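Metallophosphoesterase TT1561-like domain-containing protein (PDB 2YVT) is of unknown function but has the fold of calcineurin-like metallophosphoesterases, and may act as a phosphoesterase. Local coordinates at residues A[41-46]-A[98-103]. Sequence-based numbering, arbitrary orientation.
Sequences NILKNE and KNDAPL
With CG beside its own backbone N and anti to its carbonyl carbon (chi1 -64°), Asp100 holds its carboxylate against the backbone of Ile42 and Leu43. OD2 accepts the N-H of Ile42 at 2.8 Å in a nearly straight bond (175°), and OD1 accepts Leu43 N, also at 2.8 Å. One carboxylate thus receives two successive peptide N-H groups, one on each oxygen, both on the syn side. The short acid suits this place: it supplies two acceptors at once, and a further bond from Gly97 N to OD2 helps fix its rotation. Three backbone N-H groups therefore hold the buried carboxylate. Ile42 crosses the carboxylate at about a right angle, its CB 3.4 Å from Asp100 OD1, while Leu43 lays CB and CG beside the same oxygen.

Asn45 works the other way, as a side-chain donor to backbone carbonyls. Its CB points toward the 98-103 loop, and ND2 gives a hydrogen bond of 2.9 Å to Asn99 O, which lies almost in its amide plane, and a weak, bent one to Ala101 O. An amide NH2 has the two hydrogens needed for both carbonyls. Asn99 packs CB against Lys44 O at 3.4 Å, and its amide uses both ends: a water links OD1 to Leu43 O, a second links ND2 to Asn45 O, and ND2 also bonds Glu49.

The contact joins two loops that follow the neighbouring parallel strands 35-39 and 91-95, the position where active calcineurin-like phosphoesterases carry metal-site loops; whether these loops serve such a site here is not established. Helix 65-86 packs on Ile42, Leu43 and Asn45, Phe106 of helix 103-112 touches Ile42 and Asp100, and the loops lead into helices 46-57 and 103-112.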
loop_
_atom_site.group_PDB
_atom_site.type_symbol
_atom_site.label_atom_id
_atom_site.label_comp_id
_atom_site.label_asym_id
_atom_site.label_seq_id
_atom_site.Cartn_x
_atom_site.Cartn_y
_atom_site.Cartn_z
ATOM N N ASN A 41 0.136 -6.179 0.198
ATOM C CA ASN A 41 -0.074 -6.910 -1.036
ATOM C C ASN A 41 -1.523 -7.207 -1.356
ATOM O O ASN A 41 -2.283 -7.652 -0.489
ATOM C CB ASN A 41 0.685 -8.225 -0.944
ATOM C CG ASN A 41 2.153 -7.998 -0.712
ATOM O OD1 ASN A 41 2.718 -8.312 0.369
ATOM N ND2 ASN A 41 2.779 -7.388 -1.688
ATOM N N ILE A 42 -1.888 -6.963 -2.611
ATOM C CA ILE A 42 -3.193 -7.372 -3.128
ATOM C C ILE A 42 -3.156 -8.860 -3.470
ATOM O O ILE A 42 -4.036 -9.622 -3.065
ATOM C CB ILE A 42 -3.609 -6.544 -4.359
ATOM C CG1 ILE A 42 -3.768 -5.074 -3.963
ATOM C CG2 ILE A 42 -4.910 -7.094 -4.960
ATOM C CD1 ILE A 42 -3.593 -4.095 -5.087
ATOM N N LEU A 43 -2.118 -9.253 -4.203
ATOM C CA LEU A 43 -1.915 -10.643 -4.625
ATOM C C LEU A 43 -1.016 -11.433 -3.688
ATOM O O LEU A 43 -0.232 -10.865 -2.925
ATOM C CB LEU A 43 -1.261 -10.668 -6.005
ATOM C CG LEU A 43 -2.015 -9.985 -7.142
ATOM C CD1 LEU A 43 -1.204 -10.081 -8.425
ATOM C CD2 LEU A 43 -3.410 -10.593 -7.318
ATOM N N LYS A 44 -1.139 -12.755 -3.761
ATOM C CA LYS A 44 -0.148 -13.645 -3.175
ATOM C C LYS A 44 1.046 -13.740 -4.134
ATOM O O LYS A 44 2.154 -13.330 -3.784
ATOM C CB LYS A 44 -0.747 -15.018 -2.905
ATOM C CG LYS A 44 -1.896 -15.025 -1.914
ATOM C CD LYS A 44 -2.006 -16.415 -1.296
ATOM C CE LYS A 44 -3.388 -16.983 -1.425
ATOM N NZ LYS A 44 -3.377 -18.409 -0.977
ATOM N N ASN A 45 0.805 -14.272 -5.338
ATOM C CA ASN A 45 1.771 -14.244 -6.444
ATOM C C ASN A 45 3.106 -14.884 -6.068
ATOM O O ASN A 45 4.180 -14.363 -6.386
ATOM C CB ASN A 45 1.973 -12.790 -6.916
ATOM C CG ASN A 45 2.209 -12.669 -8.419
ATOM O OD1 ASN A 45 2.142 -13.647 -9.173
ATOM N ND2 ASN A 45 2.464 -11.438 -8.864
ATOM N N GLU A 46 3.029 -16.028 -5.387
ATOM C CA GLU A 46 4.206 -16.654 -4.787
ATOM C C GLU A 46 5.211 -17.175 -5.811
ATOM O O GLU A 46 6.423 -17.071 -5.603
ATOM C CB GLU A 46 3.770 -17.790 -3.862
ATOM C CG GLU A 46 3.001 -17.318 -2.639
ATOM C CD GLU A 46 2.627 -18.455 -1.704
ATOM O OE1 GLU A 46 3.474 -19.353 -1.480
ATOM O OE2 GLU A 46 1.481 -18.444 -1.191
ATOM N N LYS A 98 4.764 -5.508 -2.773
ATOM C CA LYS A 98 5.863 -6.234 -3.404
ATOM C C LYS A 98 5.380 -7.298 -4.395
ATOM O O LYS A 98 6.031 -7.547 -5.404
ATOM C CB LYS A 98 6.720 -6.861 -2.309
ATOM C CG LYS A 98 7.852 -7.745 -2.748
ATOM C CD LYS A 98 8.576 -8.336 -1.524
ATOM C CE LYS A 98 7.609 -8.946 -0.481
ATOM N NZ LYS A 98 7.184 -8.055 0.662
ATOM N N ASN A 99 4.239 -7.922 -4.117
ATOM C CA ASN A 99 3.783 -9.033 -4.959
ATOM C C ASN A 99 2.783 -8.631 -6.037
ATOM O O ASN A 99 2.219 -9.484 -6.732
ATOM C CB ASN A 99 3.217 -10.150 -4.090
ATOM C CG ASN A 99 4.260 -10.738 -3.178
ATOM O OD1 ASN A 99 4.184 -10.590 -1.957
ATOM N ND2 ASN A 99 5.270 -11.361 -3.764
ATOM N N ASP A 100 2.578 -7.326 -6.185
ATOM C CA ASP A 100 1.592 -6.825 -7.133
ATOM C C ASP A 100 2.289 -6.449 -8.430
ATOM O O ASP A 100 2.407 -5.280 -8.809
ATOM C CB ASP A 100 0.795 -5.698 -6.489
ATOM C CG ASP A 100 -0.012 -6.199 -5.310
ATOM O OD1 ASP A 100 -0.474 -7.355 -5.389
ATOM O OD2 ASP A 100 -0.161 -5.470 -4.306
ATOM N N ALA A 101 2.766 -7.502 -9.079
ATOM C CA ALA A 101 3.654 -7.418 -10.216
ATOM C C ALA A 101 3.247 -8.482 -11.240
ATOM O O ALA A 101 2.627 -9.480 -10.876
ATOM C CB ALA A 101 5.086 -7.663 -9.751
ATOM N N PRO A 102 3.596 -8.274 -12.524
ATOM C CA PRO A 102 4.312 -7.123 -13.085
ATOM C C PRO A 102 3.563 -5.796 -12.941
ATOM O O PRO A 102 2.329 -5.747 -13.070
ATOM C CB PRO A 102 4.465 -7.494 -14.569
ATOM C CG PRO A 102 4.346 -9.002 -14.595
ATOM C CD PRO A 102 3.317 -9.297 -13.547
ATOM N N LEU A 103 4.310 -4.723 -12.680
ATOM C CA LEU A 103 3.689 -3.409 -12.566
ATOM C C LEU A 103 2.843 -3.065 -13.790
ATOM O O LEU A 103 1.745 -2.524 -13.651
ATOM C CB LEU A 103 4.724 -2.312 -12.316
ATOM C CG LEU A 103 4.163 -0.903 -12.102
ATOM C CD1 LEU A 103 3.218 -0.830 -10.882
ATOM C CD2 LEU A 103 5.307 0.079 -11.950
HETATM O O HOH W 1 1.500 -11.396 -0.841
HETATM O O HOH W 2 5.422 -11.648 -6.718
#